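Local coordinates for protein putative methylthioribose-1-phosphate isomerase (Pyrococcus horikoshii OT3, PDB 6A34) that probably interconverts methylthioribose-1-phosphate and methylthioribulose-1-phosphate, an isomerisation step of the methionine salvage pathway, at residues L125-I128 / K129-I132. Residues are numbered along the deposited sequence; the frame is centred on the assembly and turned at random.
Sequences LDEI and KRLI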
loop_
_atom_site.group_PDB
_atom_site.type_symbol
_atom_site.label_atom_id
_atom_site.label_comp_id
_atom_site.label_asym_id
_atom_site.label_seq_id
_atom_site.Cartn_x
_atom_site.Cartn_y
_atom_site.Cartn_z
ATOM N N LEU A 125 20.733 38.941 33.420
ATOM C CA LEU A 125 20.964 37.611 32.901
ATOM C C LEU A 125 19.935 36.608 33.451
ATOM O O LEU A 125 19.535 35.696 32.722
ATOM C CB LEU A 125 22.394 37.186 33.229
ATOM C CG LEU A 125 22.705 35.729 32.899
ATOM C CD1 LEU A 125 22.467 35.483 31.426
ATOM C CD2 LEU A 125 24.134 35.355 33.293
ATOM N N ASP A 126 19.493 36.766 34.710
ATOM C CA ASP A 126 18.456 35.850 35.274
ATOM C C ASP A 126 17.123 36.017 34.513
ATOM O O ASP A 126 16.368 35.063 34.376
ATOM C CB ASP A 126 18.278 35.956 36.797
ATOM C CG ASP A 126 18.108 37.346 37.408
ATOM O OD1 ASP A 126 18.525 38.341 36.812
ATOM O OD2 ASP A 126 17.557 37.416 38.497
ATOM N N GLU A 127 16.861 37.223 34.015
ATOM C CA GLU A 127 15.618 37.548 33.329
ATOM C C GLU A 127 15.670 37.004 31.893
ATOM O O GLU A 127 14.649 36.606 31.374
ATOM C CB GLU A 127 15.354 39.055 33.356
ATOM C CG GLU A 127 14.223 39.548 32.458
ATOM C CD GLU A 127 12.794 39.097 32.733
ATOM O OE1 GLU A 127 12.549 38.486 33.757
ATOM O OE2 GLU A 127 11.917 39.383 31.906
ATOM N N ILE A 128 16.844 37.014 31.261
ATOM C CA ILE A 128 17.021 36.413 29.929
ATOM C C ILE A 128 16.775 34.899 30.018
ATOM O O ILE A 128 16.008 34.328 29.239
ATOM C CB ILE A 128 18.411 36.728 29.350
ATOM C CG1 ILE A 128 18.598 38.226 29.100
ATOM C CG2 ILE A 128 18.677 35.906 28.094
ATOM C CD1 ILE A 128 20.044 38.625 28.859
ATOM N N LYS A 129 17.450 34.259 30.973
ATOM C CA LYS A 129 17.209 32.860 31.295
ATOM C C LYS A 129 15.708 32.612 31.474
ATOM O O LYS A 129 15.160 31.677 30.861
ATOM C CB LYS A 129 17.994 32.440 32.540
ATOM C CG LYS A 129 19.510 32.421 32.355
ATOM C CD LYS A 129 20.275 31.754 33.496
ATOM C CE LYS A 129 21.755 31.580 33.189
ATOM N NZ LYS A 129 22.589 31.376 34.398
ATOM N N ARG A 130 15.058 33.419 32.320
ATOM C CA ARG A 130 13.652 33.189 32.639
ATOM C C ARG A 130 12.820 33.211 31.349
ATOM O O ARG A 130 11.914 32.406 31.184
ATOM C CB ARG A 130 13.081 34.247 33.592
ATOM C CG ARG A 130 11.725 33.885 34.192
ATOM C CD ARG A 130 11.056 35.006 34.983
ATOM N NE ARG A 130 10.759 36.152 34.142
ATOM C CZ ARG A 130 9.781 36.210 33.236
ATOM N NH1 ARG A 130 8.898 35.225 33.142
ATOM N NH2 ARG A 130 9.695 37.260 32.432
ATOM N N LEU A 131 13.127 34.179 30.485
ATOM C CA LEU A 131 12.408 34.444 29.273
ATOM C C LEU A 131 12.547 33.268 28.287
ATOM O O LEU A 131 11.557 32.861 27.677
ATOM C CB LEU A 131 12.940 35.734 28.654
ATOM C CG LEU A 131 12.375 37.019 29.248
ATOM C CD1 LEU A 131 13.187 38.208 28.773
ATOM C CD2 LEU A 131 10.907 37.191 28.915
ATOM N N ILE A 132 13.769 32.752 28.140
ATOM C CA ILE A 132 14.039 31.652 27.244
ATOM C C ILE A 132 13.193 30.449 27.646
ATOM O O ILE A 132 12.600 29.819 26.796
ATOM C CB ILE A 132 15.526 31.268 27.276
ATOM C CG1 ILE A 132 16.397 32.327 26.607
ATOM C CG2 ILE A 132 15.739 29.886 26.671
ATOM C CD1 ILE A 132 17.859 32.162 26.924
#
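Both E127 and R130 send CG anti to the backbone N (chi1 169° and -167°), and a later bend, at chi2 in the glutamate and at chi3 in the arginine, lays the two chains side by side with their charged ends together. The resulting salt bridge is side-on and bidentate: R130 NE donates to E127 OE1 at 3.0 Å, and R130 NH2 to E127 OE2 at 3.1 Å. Each oxygen is met on its syn side, and OE1 lies almost exactly in the guanidinium plane; the carboxylate is nevertheless turned 35° against that plane, so the two groups are not coplanar. The same carboxylate is also touched by L131, whose CD1 comes within 3.6 Å of E127 OE2. With an alanine at E127, the R130 guanidinium would probably lose its carboxylate mate and be freer to turn. R130 NH1 also makes a weak hydrogen bond to Q134 OE1. Elsewhere on the helix, I128 CG2 meets I132 CD1 at 4.0 Å, and I132 continues onto F85 and F89 of helix 82-97. The backbone bond from I132 N to I128 O, 3.0 Å long, has the same i to i+4 spacing as those of K129, R130 and L131. These are the marks of an alpha-helix carrying an i to i+3 Glu-Arg salt bridge, here in the first turns of helix 125-157, with apolar side chains packed against helices 82-97 and 104-119.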